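Local structure of N-alpha-acetyltransferase 35, NatC auxiliary subunit (Saccharomyces cerevisiae, 6YGA) at residues I92-R95 and L96-V100; Y107-L110 and P111-V114; Y119-S122 and L123-L127; H216-M219 and L220-L224; T295-S298 and G299-T302. The protein serves as the auxiliary subunit of the heterotrimeric NatC complex, which acetylates the N-terminal methionine of the L-A virus Gag protein. One frame throughout, in Å; residues are numbered along the deposited sequence.

Contact 1, on helix 85-104, touches all four of the others. Contact 4, on helix 215-231, packs against it through I223, whose CG2 lies 3.6 Å from L97 CD1. Contact 5 reaches it by a probable hydrogen bond of 2.7 Å between Y297 OH and D94 OD1. Contacts 2 and 3 follow along the chain, and V114 O and T120 OG1, probably hydrogen-bonded at 2.8 Å, join them. The centres of contacts 3 and 5 are about 26 Å apart, with contact 1 touching both. Contact 2 alone meets another subunit, the chain of N-alpha-acetyltransferase 30.

Contact 1 (I92-R95 and L96-V100); sequences IADR and LLRCV
D94 and R98, one turn apart on helix 85-104, form an i to i+4 salt bridge. R98 meets the carboxylate side-on. NH2 and NE each donate to D94 OD2 at 3.2 Å, and NE makes a weak bond to D94 OD1. Both bonds to OD2 come from the same face of the carboxylate, out of its plane, and both are bent, with N-H...O angles near 140°. The carboxylate and guanidinium planes are inclined by 25°. A bend at chi3 (-60°) turns the NE and NH2 edge of the guanidinium to the carboxylate.

The backbone bonds are those of a regular alpha-helix. L96 N, L97 N and R98 N donate to I92 O, A93 O and D94 O. The shortest is C99 N to R95 O, at 2.7 Å.

The remaining contacts are looser. R95 CG lies 4.1 Å from C99 SG, and R98 NH2 is 3.8 Å from R95 CA. The apolar residues turn to other helices: L96 meets helix 142-167, and L97 meets I223 of helix 215-231.

Both charged ends have outside partners as well. D94 OD1 is hydrogen-bonded to Y297 OH, and R98 NH1 to P294 O. The salt bridge is thus one link in a polar chain from the helix to the P294-Y297 loop. R98 would probably help to keep the buried D94 ionised.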
loop_
_atom_site.group_PDB
_atom_site.type_symbol
_atom_site.label_atom_id
_atom_site.label_comp_id
_atom_site.label_asym_id
_atom_site.label_seq_id
_atom_site.Cartn_x
_atom_site.Cartn_y
_atom_site.Cartn_z
ATOM N N ILE B 92 -17.370 -0.324 -27.961
ATOM C CA ILE B 92 -16.206 -1.147 -27.642
ATOM C C ILE B 92 -15.046 -0.271 -27.181
ATOM O O ILE B 92 -14.415 -0.537 -26.151
ATOM C CB ILE B 92 -15.816 -2.011 -28.856
ATOM C CG1 ILE B 92 -16.832 -3.131 -29.080
ATOM C CG2 ILE B 92 -14.432 -2.607 -28.679
ATOM C CD1 ILE B 92 -16.567 -3.947 -30.332
ATOM N N ALA B 93 -14.753 0.792 -27.934
ATOM C CA ALA B 93 -13.647 1.669 -27.565
ATOM C C ALA B 93 -13.915 2.364 -26.236
ATOM O O ALA B 93 -13.002 2.531 -25.420
ATOM C CB ALA B 93 -13.398 2.697 -28.667
ATOM N N ASP B 94 -15.163 2.769 -25.997
ATOM C CA ASP B 94 -15.491 3.454 -24.751
ATOM C C ASP B 94 -15.241 2.564 -23.542
ATOM O O ASP B 94 -14.606 2.985 -22.568
ATOM C CB ASP B 94 -16.942 3.922 -24.778
ATOM C CG ASP B 94 -17.466 4.252 -23.401
ATOM O OD1 ASP B 94 -16.953 5.207 -22.783
ATOM O OD2 ASP B 94 -18.390 3.553 -22.936
ATOM N N ARG B 95 -15.741 1.326 -23.580
ATOM C CA ARG B 95 -15.573 0.435 -22.437
ATOM C C ARG B 95 -14.105 0.096 -22.216
ATOM O O ARG B 95 -13.659 -0.047 -21.070
ATOM C CB ARG B 95 -16.402 -0.834 -22.631
ATOM C CG ARG B 95 -16.121 -1.910 -21.599
ATOM C CD ARG B 95 -17.316 -2.816 -21.393
ATOM N NE ARG B 95 -17.016 -3.865 -20.426
ATOM C CZ ARG B 95 -17.923 -4.678 -19.894
ATOM N NH1 ARG B 95 -19.200 -4.566 -20.230
ATOM N NH2 ARG B 95 -17.550 -5.602 -19.020
ATOM N N LEU B 96 -13.334 -0.026 -23.297
ATOM C CA LEU B 96 -11.908 -0.297 -23.154
ATOM C C LEU B 96 -11.199 0.843 -22.431
ATOM O O LEU B 96 -10.339 0.603 -21.576
ATOM C CB LEU B 96 -11.282 -0.545 -24.524
ATOM C CG LEU B 96 -9.772 -0.789 -24.531
ATOM C CD1 LEU B 96 -9.420 -2.058 -23.770
ATOM C CD2 LEU B 96 -9.251 -0.850 -25.956
ATOM N N LEU B 97 -11.550 2.092 -22.753
ATOM C CA LEU B 97 -10.951 3.228 -22.059
ATOM C C LEU B 97 -11.357 3.259 -20.591
ATOM O O LEU B 97 -10.537 3.583 -19.724
ATOM C CB LEU B 97 -11.334 4.538 -22.744
ATOM C CG LEU B 97 -10.554 4.888 -24.012
ATOM C CD1 LEU B 97 -10.868 6.305 -24.470
ATOM C CD2 LEU B 97 -9.063 4.716 -23.776
ATOM N N ARG B 98 -12.616 2.938 -20.289
ATOM C CA ARG B 98 -13.020 2.881 -18.888
ATOM C C ARG B 98 -12.426 1.662 -18.193
ATOM O O ARG B 98 -12.263 1.671 -16.967
ATOM C CB ARG B 98 -14.545 2.903 -18.771
ATOM C CG ARG B 98 -15.143 4.267 -19.098
ATOM C CD ARG B 98 -16.663 4.299 -19.010
ATOM N NE ARG B 98 -17.301 3.368 -19.935
ATOM C CZ ARG B 98 -18.029 2.322 -19.557
ATOM N NH1 ARG B 98 -18.219 2.074 -18.268
ATOM N NH2 ARG B 98 -18.574 1.528 -20.468
ATOM N N CYS B 99 -12.085 0.615 -18.951
ATOM C CA CYS B 99 -11.303 -0.475 -18.378
ATOM C C CYS B 99 -9.906 0.002 -17.995
ATOM O O CYS B 99 -9.346 -0.441 -16.986
ATOM C CB CYS B 99 -11.224 -1.647 -19.357
ATOM S SG CYS B 99 -12.700 -2.693 -19.414
ATOM N N VAL B 100 -9.330 0.908 -18.790
ATOM C CA VAL B 100 -8.033 1.487 -18.445
ATOM C C VAL B 100 -8.123 2.244 -17.126
ATOM O O VAL B 100 -7.237 2.136 -16.269
ATOM C CB VAL B 100 -7.532 2.390 -19.589
ATOM C CG1 VAL B 100 -6.276 3.144 -19.172
ATOM C CG2 VAL B 100 -7.270 1.567 -20.846
#

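Contact 2 (Y107-L110 and P111-V114); sequences YQTL and PTTV
A type I beta turn from L110 to T113 lies in the loop between helices 85-104 and 118-129. T113 N closes it with a 3.2 Å hydrogen bond to L110 O. The N-H comes from above the carbonyl plane, 68° out of it.

Threonine hydroxyls tie the turn to the residue before it. T109 OG1 and T112 OG1 are 2.6 Å apart and share a hydrogen bond that either could donate. In both residues the hydroxyl stands between the backbone N and the carbonyl carbon, with chi1 at 55° in T109 and 59° in T112. This brings the two oxygens together while the side chains cross at an angle.

T109 O receives T113 OG1 at 3.0 Å, from out of the carbonyl plane. T112 N adds a weak bond to the same oxygen. T113 thus grips the loop with both its backbone N-H and its hydroxyl. Its methyl CG2 packs on Q108 CB at 3.8 Å.

There is also an apolar contact one turn along. L110 CD1 touches V114 CB at 3.7 Å, and these two side chains again run obliquely to each other.

W103 of helix 85-104 lies against L110, T113 and V114. V114 also packs on V155 and T159 of helix 142-167. The amide of Q108 bonds through NE2 to D106 O and to N147 OD1 of the N-alpha-acetyltransferase 30 chain, so this end of the loop faces that subunit while V114 leads on toward helix 118-129.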
loop_
_atom_site.group_PDB
_atom_site.type_symbol
_atom_site.label_atom_id
_atom_site.label_comp_id
_atom_site.label_asym_id
_atom_site.label_seq_id
_atom_site.Cartn_x
_atom_site.Cartn_y
_atom_site.Cartn_z
ATOM N N TYR B 107 -7.467 0.474 -9.195
ATOM C CA TYR B 107 -6.600 -0.608 -8.714
ATOM C C TYR B 107 -7.179 -1.992 -9.016
ATOM O O TYR B 107 -7.034 -2.927 -8.225
ATOM C CB TYR B 107 -6.320 -0.468 -7.214
ATOM C CG TYR B 107 -5.819 0.892 -6.783
ATOM C CD1 TYR B 107 -4.467 1.201 -6.831
ATOM C CD2 TYR B 107 -6.696 1.861 -6.308
ATOM C CE1 TYR B 107 -4.000 2.441 -6.432
ATOM C CE2 TYR B 107 -6.240 3.105 -5.906
ATOM C CZ TYR B 107 -4.891 3.389 -5.970
ATOM O OH TYR B 107 -4.432 4.624 -5.573
ATOM N N GLN B 108 -7.836 -2.135 -10.162
ATOM C CA GLN B 108 -8.332 -3.447 -10.546
ATOM C C GLN B 108 -7.257 -4.209 -11.311
ATOM O O GLN B 108 -6.296 -3.631 -11.824
ATOM C CB GLN B 108 -9.606 -3.337 -11.386
ATOM C CG GLN B 108 -10.786 -2.761 -10.625
ATOM C CD GLN B 108 -10.945 -3.370 -9.244
ATOM O OE1 GLN B 108 -11.269 -4.550 -9.103
ATOM N NE2 GLN B 108 -10.716 -2.561 -8.214
ATOM N N THR B 109 -7.429 -5.527 -11.375
ATOM C CA THR B 109 -6.434 -6.379 -12.005
ATOM C C THR B 109 -6.442 -6.203 -13.517
ATOM O O THR B 109 -7.468 -5.900 -14.131
ATOM C CB THR B 109 -6.680 -7.848 -11.662
ATOM O OG1 THR B 109 -8.020 -8.205 -12.024
ATOM C CG2 THR B 109 -6.478 -8.097 -10.179
ATOM N N LEU B 110 -5.268 -6.393 -14.112
ATOM C CA LEU B 110 -5.157 -6.335 -15.565
ATOM C C LEU B 110 -5.960 -7.423 -16.272
ATOM O O LEU B 110 -6.571 -7.115 -17.311
ATOM C CB LEU B 110 -3.673 -6.387 -15.957
ATOM C CG LEU B 110 -3.296 -6.183 -17.424
ATOM C CD1 LEU B 110 -3.806 -4.847 -17.938
ATOM C CD2 LEU B 110 -1.788 -6.282 -17.596
ATOM N N PRO B 111 -6.017 -8.676 -15.798
ATOM C CA PRO B 111 -6.856 -9.663 -16.499
ATOM C C PRO B 111 -8.334 -9.306 -16.547
ATOM O O PRO B 111 -9.026 -9.731 -17.479
ATOM C CB PRO B 111 -6.616 -10.953 -15.703
ATOM C CG PRO B 111 -5.277 -10.781 -15.107
ATOM C CD PRO B 111 -5.191 -9.324 -14.759
ATOM N N THR B 112 -8.848 -8.543 -15.582
ATOM C CA THR B 112 -10.268 -8.210 -15.555
ATOM C C THR B 112 -10.585 -6.872 -16.209
ATOM O O THR B 112 -11.761 -6.495 -16.268
ATOM C CB THR B 112 -10.795 -8.200 -14.115
ATOM O OG1 THR B 112 -10.064 -7.244 -13.339
ATOM C CG2 THR B 112 -10.664 -9.579 -13.482
ATOM N N THR B 113 -9.576 -6.145 -16.690
ATOM C CA THR B 113 -9.803 -4.850 -17.324
ATOM C C THR B 113 -9.356 -4.865 -18.782
ATOM O O THR B 113 -10.143 -5.211 -19.670
ATOM C CB THR B 113 -9.086 -3.733 -16.554
ATOM O OG1 THR B 113 -7.679 -4.000 -16.498
ATOM C CG2 THR B 113 -9.631 -3.626 -15.137
ATOM N N VAL B 114 -8.097 -4.505 -19.043
ATOM C CA VAL B 114 -7.625 -4.392 -20.423
ATOM C C VAL B 114 -7.639 -5.749 -21.120
ATOM O O VAL B 114 -7.998 -5.850 -22.301
ATOM C CB VAL B 114 -6.225 -3.752 -20.452
ATOM C CG1 VAL B 114 -5.684 -3.692 -21.875
ATOM C CG2 VAL B 114 -6.271 -2.360 -19.839
#

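Contact 3 (Y119-S122 and L123-L127); sequences YTES and LLSSL
E121 O is gripped twice by S125, four residues on. S125 OG donates to it at 2.9 Å and S125 N at 3.0 Å. The two donors approach from opposite faces of the carbonyl plane, each tilted about 30° from it. The hydroxyl can turn back because OG lies beside the backbone N, anti to the carbonyl carbon (chi1 -69°). The N-H bond is bent.

The carboxylate of E121 comes near the same hydroxyl. Its chain starts away from the following turn and then bends at chi2 (-84°), which brings OE2 to 3.4 Å from S125 OG. The hydroxyl proton goes to E121 O, so OE2 lies near it only as a close polar neighbour.

All of this lies along helix 118-129. A serine hydroxyl bonded to the carbonyl one turn earlier is a common feature of helices, and here it adds to the i to i+4 backbone bonds. L123 N reaches Y119 O at 2.9 Å, and L124 N reaches T120 O, both nearly straight. S126 N donates to S122 O, and S125 N sends that oxygen a second, weak bond.

The leucines pack on the backbone of the preceding turn. L124 CB and CG both lie 3.3 Å from T120 O. Farther out, L124 meets L115 and F184, and L123 meets I152 of helix 142-167. T120 OG1 turns back to V114 O, just before the helix. The ring of Y119 meets W137 edge-to-face, and S126 OG is hydrogen-bonded to S136 OG.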
loop_
_atom_site.group_PDB
_atom_site.type_symbol
_atom_site.label_atom_id
_atom_site.label_comp_id
_atom_site.label_asym_id
_atom_site.label_seq_id
_atom_site.Cartn_x
_atom_site.Cartn_y
_atom_site.Cartn_z
ATOM N N TYR B 119 -10.470 -8.268 -28.217
ATOM C CA TYR B 119 -9.664 -7.669 -29.274
ATOM C C TYR B 119 -8.222 -7.476 -28.826
ATOM O O TYR B 119 -7.290 -7.720 -29.601
ATOM C CB TYR B 119 -10.276 -6.340 -29.713
ATOM C CG TYR B 119 -11.607 -6.488 -30.414
ATOM C CD1 TYR B 119 -11.672 -6.771 -31.773
ATOM C CD2 TYR B 119 -12.799 -6.353 -29.716
ATOM C CE1 TYR B 119 -12.886 -6.911 -32.418
ATOM C CE2 TYR B 119 -14.020 -6.490 -30.353
ATOM C CZ TYR B 119 -14.055 -6.769 -31.703
ATOM O OH TYR B 119 -15.263 -6.909 -32.346
ATOM N N THR B 120 -8.017 -7.040 -27.579
ATOM C CA THR B 120 -6.659 -6.887 -27.068
ATOM C C THR B 120 -5.966 -8.238 -26.951
ATOM O O THR B 120 -4.763 -8.349 -27.211
ATOM C CB THR B 120 -6.675 -6.173 -25.714
ATOM O OG1 THR B 120 -7.333 -6.996 -24.744
ATOM C CG2 THR B 120 -7.407 -4.845 -25.812
ATOM N N GLU B 121 -6.711 -9.274 -26.558
ATOM C CA GLU B 121 -6.154 -10.622 -26.547
ATOM C C GLU B 121 -5.764 -11.057 -27.952
ATOM O O GLU B 121 -4.712 -11.678 -28.148
ATOM C CB GLU B 121 -7.165 -11.599 -25.938
ATOM C CG GLU B 121 -6.586 -12.931 -25.448
ATOM C CD GLU B 121 -6.446 -13.973 -26.541
ATOM O OE1 GLU B 121 -6.947 -13.744 -27.662
ATOM O OE2 GLU B 121 -5.833 -15.029 -26.273
ATOM N N SER B 122 -6.597 -10.736 -28.945
ATOM C CA SER B 122 -6.323 -11.156 -30.315
ATOM C C SER B 122 -5.077 -10.466 -30.861
ATOM O O SER B 122 -4.217 -11.109 -31.476
ATOM C CB SER B 122 -7.539 -10.872 -31.199
ATOM O OG SER B 122 -7.356 -11.382 -32.509
ATOM N N LEU B 123 -4.957 -9.155 -30.636
ATOM C CA LEU B 123 -3.792 -8.420 -31.125
ATOM C C LEU B 123 -2.514 -8.882 -30.433
ATOM O O LEU B 123 -1.490 -9.110 -31.090
ATOM C CB LEU B 123 -3.997 -6.916 -30.935
ATOM C CG LEU B 123 -2.782 -6.010 -31.162
ATOM C CD1 LEU B 123 -2.171 -6.224 -32.539
ATOM C CD2 LEU B 123 -3.156 -4.546 -30.971
ATOM N N LEU B 124 -2.549 -9.024 -29.105
ATOM C CA LEU B 124 -1.358 -9.461 -28.382
ATOM C C LEU B 124 -0.930 -10.866 -28.793
ATOM O O LEU B 124 0.265 -11.179 -28.770
ATOM C CB LEU B 124 -1.602 -9.400 -26.873
ATOM C CG LEU B 124 -1.631 -8.008 -26.237
ATOM C CD1 LEU B 124 -1.997 -8.091 -24.761
ATOM C CD2 LEU B 124 -0.291 -7.314 -26.419
ATOM N N SER B 125 -1.882 -11.723 -29.180
ATOM C CA SER B 125 -1.533 -13.087 -29.566
ATOM C C SER B 125 -0.812 -13.120 -30.910
ATOM O O SER B 125 0.157 -13.869 -31.081
ATOM C CB SER B 125 -2.786 -13.961 -29.608
ATOM O OG SER B 125 -3.303 -14.176 -28.305
ATOM N N SER B 126 -1.276 -12.330 -31.880
ATOM C CA SER B 126 -0.572 -12.253 -33.155
ATOM C C SER B 126 0.756 -11.521 -33.011
ATOM O O SER B 126 1.716 -11.830 -33.726
ATOM C CB SER B 126 -1.442 -11.565 -34.206
ATOM O OG SER B 126 -1.432 -10.158 -34.036
ATOM N N LEU B 127 0.831 -10.554 -32.092
ATOM C CA LEU B 127 2.066 -9.803 -31.898
ATOM C C LEU B 127 3.155 -10.669 -31.278
ATOM O O LEU B 127 4.345 -10.422 -31.504
ATOM C CB LEU B 127 1.797 -8.573 -31.030
ATOM C CG LEU B 127 2.480 -7.260 -31.413
ATOM C CD1 LEU B 127 2.498 -7.083 -32.919
ATOM C CD2 LEU B 127 1.754 -6.098 -30.758
#

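Contact 4 (H216-M219 and L220-L224); sequences HLTM and LKHIL
H222 sits one turn after T218 on helix 215-231, and its side chain lies alongside that of T218, pointing the same way. CB of H222 is 3.7 Å from T218 O and at a similar distance from M219 O. CG stays close to T218 O. ND1 then comes to 3.1 Å from T218 O and makes a weak hydrogen bond, strongly bent at 125°. CE1, at the far side of the ring, meets T218 CG2 at 3.7 Å.

T218 holds its methyl toward the ring because CG2 is anti to the backbone N, with OG1 beside that N (chi1 -48°). OG1 bonds back to S214 O near the start of the helix. T218 O thus takes the backbone N of H222 in a regular bond and ND1 in a weak one. The other backbone bonds are of the same alpha-helical kind, such as I223 N to M219 O.

The helix is packed on several sides. H222 and selenomethionine M219 face helix 245-260, L220 and L224 face helices 193-209 and 142-167, and I223 faces helix 85-104.

M219 and I223 cross at an angle on the buried side. The selenomethionine chain is bent at chi2 and chi3. I223 CG1 approaches M219 O at 3.2 Å, and its CD1 lies 4.1 Å from M219 CE.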
loop_
_atom_site.group_PDB
_atom_site.type_symbol
_atom_site.label_atom_id
_atom_site.label_comp_id
_atom_site.label_asym_id
_atom_site.label_seq_id
_atom_site.Cartn_x
_atom_site.Cartn_y
_atom_site.Cartn_z
ATOM N N HIS B 216 -22.524 9.387 -31.746
ATOM C CA HIS B 216 -21.602 8.258 -31.682
ATOM C C HIS B 216 -20.307 8.565 -32.425
ATOM O O HIS B 216 -19.220 8.177 -31.980
ATOM C CB HIS B 216 -22.259 7.000 -32.253
ATOM C CG HIS B 216 -23.371 6.456 -31.410
ATOM N ND1 HIS B 216 -24.649 6.972 -31.437
ATOM C CD2 HIS B 216 -23.397 5.436 -30.519
ATOM C CE1 HIS B 216 -25.415 6.295 -30.599
ATOM N NE2 HIS B 216 -24.679 5.357 -30.028
ATOM N N LEU B 217 -20.402 9.267 -33.556
ATOM C CA LEU B 217 -19.202 9.625 -34.304
ATOM C C LEU B 217 -18.348 10.619 -33.529
ATOM O O LEU B 217 -17.119 10.486 -33.482
ATOM C CB LEU B 217 -19.579 10.193 -35.669
ATOM C CG LEU B 217 -18.404 10.567 -36.570
ATOM C CD1 LEU B 217 -17.670 9.319 -37.042
ATOM C CD2 LEU B 217 -18.888 11.392 -37.746
ATOM N N THR B 218 -18.980 11.624 -32.916
ATOM C CA THR B 218 -18.241 12.561 -32.076
ATOM C C THR B 218 -17.543 11.835 -30.934
ATOM O O THR B 218 -16.386 12.129 -30.612
ATOM C CB THR B 218 -19.183 13.635 -31.528
ATOM O OG1 THR B 218 -19.992 14.155 -32.591
ATOM C CG2 THR B 218 -18.393 14.771 -30.903
HETATM N N MSE B 219 -18.230 10.877 -30.316
HETATM C CA MSE B 219 -17.650 10.049 -29.263
HETATM C C MSE B 219 -16.374 9.349 -29.720
HETATM O O MSE B 219 -15.359 9.365 -29.023
HETATM C CB MSE B 219 -18.663 9.005 -28.799
HETATM C CG MSE B 219 -19.528 9.443 -27.637
HETATM SE SE MSE B 219 -18.662 9.089 -25.930
HETATM C CE MSE B 219 -18.696 7.132 -25.988
ATOM N N LEU B 220 -16.444 8.728 -30.900
ATOM C CA LEU B 220 -15.308 7.967 -31.405
ATOM C C LEU B 220 -14.136 8.881 -31.747
ATOM O O LEU B 220 -12.975 8.505 -31.556
ATOM C CB LEU B 220 -15.732 7.143 -32.620
ATOM C CG LEU B 220 -14.809 5.996 -33.024
ATOM C CD1 LEU B 220 -14.510 5.118 -31.821
ATOM C CD2 LEU B 220 -15.438 5.176 -34.144
ATOM N N LYS B 221 -14.420 10.085 -32.251
ATOM C CA LYS B 221 -13.353 11.049 -32.504
ATOM C C LYS B 221 -12.647 11.441 -31.211
ATOM O O LYS B 221 -11.412 11.510 -31.165
ATOM C CB LYS B 221 -13.916 12.287 -33.204
ATOM C CG LYS B 221 -14.523 12.023 -34.577
ATOM C CD LYS B 221 -15.034 13.314 -35.205
ATOM C CE LYS B 221 -13.914 14.333 -35.364
ATOM N NZ LYS B 221 -14.425 15.661 -35.810
ATOM N N HIS B 222 -13.410 11.697 -30.146
ATOM C CA HIS B 222 -12.790 12.075 -28.878
ATOM C C HIS B 222 -12.034 10.904 -28.263
ATOM O O HIS B 222 -10.957 11.090 -27.685
ATOM C CB HIS B 222 -13.840 12.601 -27.901
ATOM C CG HIS B 222 -14.256 14.017 -28.160
ATOM N ND1 HIS B 222 -15.529 14.354 -28.567
ATOM C CD2 HIS B 222 -13.572 15.181 -28.064
ATOM C CE1 HIS B 222 -15.610 15.665 -28.715
ATOM N NE2 HIS B 222 -14.436 16.191 -28.416
ATOM N N ILE B 223 -12.589 9.694 -28.366
ATOM C CA ILE B 223 -11.902 8.507 -27.862
ATOM C C ILE B 223 -10.557 8.339 -28.557
ATOM O O ILE B 223 -9.530 8.087 -27.914
ATOM C CB ILE B 223 -12.790 7.261 -28.041
ATOM C CG1 ILE B 223 -13.933 7.264 -27.026
ATOM C CG2 ILE B 223 -11.972 5.989 -27.915
ATOM C CD1 ILE B 223 -14.887 6.101 -27.186
ATOM N N LEU B 224 -10.543 8.497 -29.883
ATOM C CA LEU B 224 -9.308 8.330 -30.643
ATOM C C LEU B 224 -8.247 9.337 -30.209
ATOM O O LEU B 224 -7.072 8.984 -30.057
ATOM C CB LEU B 224 -9.595 8.463 -32.138
ATOM C CG LEU B 224 -8.891 7.471 -33.064
ATOM C CD1 LEU B 224 -9.286 6.064 -32.710
ATOM C CD2 LEU B 224 -9.246 7.745 -34.502
#

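Contact 5 (T295-S298 and G299-T302); sequences TDYS and GFIT
F300 turns its edge to one face of Y297 in a T-shaped stack. The ring planes are 86° apart and the centroids 5.5 Å apart. The two side chains set out side by side, and both have CG anti to the carbonyl carbon (chi1 -76° in Y297 and -73° in F300). The rings are turned differently about CB-CG, which helps to set their planes nearly perpendicular. F300 CE2 stands over the Y297 ring near its rim, 4.0 Å from Y297 CD2. F300 CD2 lies 3.9 Å from Y297 CB.

Y297 OH bonds to D94 OD1 of helix 85-104, which fixes the far end of the ring. The Y297 ring also meets F261 edge-to-face. F300 packs on L97 and I101 of helix 85-104.

The backbones of the two residues are also bonded. F300 N donates to Y297 O at 3.1 Å, from above the carbonyl plane. T302 N makes a straighter bond to S298 O, in the carbonyl plane, and I301 N adds a weak one to the same oxygen.

The carboxylate of D296 faces the start of the helix. OD1 takes a weak bond from S298 N at 3.3 Å, and OD2 a weak one from S298 OG. A water bridges D296 O and G299 N, accepting from G299 N at 2.8 Å and donating to D296 O.

The bond from S298 N to D296 OD1 closes a weak Asx turn, a common lead-in to the N-terminal end of a helix, here helix 298-311.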
loop_
_atom_site.group_PDB
_atom_site.type_symbol
_atom_site.label_atom_id
_atom_site.label_comp_id
_atom_site.label_asym_id
_atom_site.label_seq_id
_atom_site.Cartn_x
_atom_site.Cartn_y
_atom_site.Cartn_z
ATOM N N THR B 295 -18.321 5.251 -14.553
ATOM C CA THR B 295 -19.402 5.705 -15.418
ATOM C C THR B 295 -19.012 6.881 -16.307
ATOM O O THR B 295 -19.754 7.198 -17.243
ATOM C CB THR B 295 -20.633 6.090 -14.586
ATOM O OG1 THR B 295 -20.349 7.269 -13.822
ATOM C CG2 THR B 295 -21.014 4.959 -13.638
ATOM N N ASP B 296 -17.878 7.531 -16.047
ATOM C CA ASP B 296 -17.457 8.689 -16.826
ATOM C C ASP B 296 -15.953 8.621 -17.069
ATOM O O ASP B 296 -15.270 7.688 -16.636
ATOM C CB ASP B 296 -17.859 10.000 -16.133
ATOM C CG ASP B 296 -17.228 10.170 -14.754
ATOM O OD1 ASP B 296 -16.314 9.403 -14.386
ATOM O OD2 ASP B 296 -17.661 11.092 -14.031
ATOM N N TYR B 297 -15.434 9.634 -17.764
ATOM C CA TYR B 297 -14.013 9.739 -18.061
ATOM C C TYR B 297 -13.283 10.681 -17.111
ATOM O O TYR B 297 -12.190 11.153 -17.442
ATOM C CB TYR B 297 -13.797 10.200 -19.503
ATOM C CG TYR B 297 -14.026 9.144 -20.561
ATOM C CD1 TYR B 297 -14.727 7.978 -20.281
ATOM C CD2 TYR B 297 -13.528 9.315 -21.844
ATOM C CE1 TYR B 297 -14.930 7.019 -21.256
ATOM C CE2 TYR B 297 -13.725 8.367 -22.821
ATOM C CZ TYR B 297 -14.426 7.221 -22.525
ATOM O OH TYR B 297 -14.616 6.279 -23.508
ATOM N N SER B 298 -13.862 10.970 -15.942
ATOM C CA SER B 298 -13.221 11.882 -15.000
ATOM C C SER B 298 -11.873 11.369 -14.512
ATOM O O SER B 298 -11.032 12.171 -14.092
ATOM C CB SER B 298 -14.140 12.141 -13.804
ATOM O OG SER B 298 -15.203 13.011 -14.155
ATOM N N GLY B 299 -11.645 10.055 -14.560
ATOM C CA GLY B 299 -10.362 9.520 -14.137
ATOM C C GLY B 299 -9.209 9.980 -15.004
ATOM O O GLY B 299 -8.077 10.106 -14.525
ATOM N N PHE B 300 -9.472 10.236 -16.288
ATOM C CA PHE B 300 -8.430 10.757 -17.166
ATOM C C PHE B 300 -8.023 12.166 -16.756
ATOM O O PHE B 300 -6.853 12.547 -16.889
ATOM C CB PHE B 300 -8.906 10.736 -18.620
ATOM C CG PHE B 300 -8.972 9.360 -19.221
ATOM C CD1 PHE B 300 -7.899 8.488 -19.116
ATOM C CD2 PHE B 300 -10.108 8.938 -19.889
ATOM C CE1 PHE B 300 -7.958 7.221 -19.672
ATOM C CE2 PHE B 300 -10.173 7.671 -20.446
ATOM C CZ PHE B 300 -9.097 6.813 -20.336
ATOM N N ILE B 301 -8.977 12.952 -16.252
ATOM C CA ILE B 301 -8.669 14.302 -15.787
ATOM C C ILE B 301 -7.741 14.244 -14.581
ATOM O O ILE B 301 -6.748 14.979 -14.501
ATOM C CB ILE B 301 -9.966 15.066 -15.465
ATOM C CG1 ILE B 301 -10.870 15.138 -16.700
ATOM C CG2 ILE B 301 -9.653 16.462 -14.954
ATOM C CD1 ILE B 301 -12.211 15.804 -16.444
ATOM N N THR B 302 -8.052 13.367 -13.622
ATOM C CA THR B 302 -7.186 13.190 -12.461
ATOM C C THR B 302 -5.791 12.746 -12.883
ATOM O O THR B 302 -4.787 13.233 -12.349
ATOM C CB THR B 302 -7.805 12.176 -11.496
ATOM O OG1 THR B 302 -9.095 12.640 -11.078
ATOM C CG2 THR B 302 -6.923 11.989 -10.272
HETATM O O HOH W 1 -13.420 7.924 -14.560
#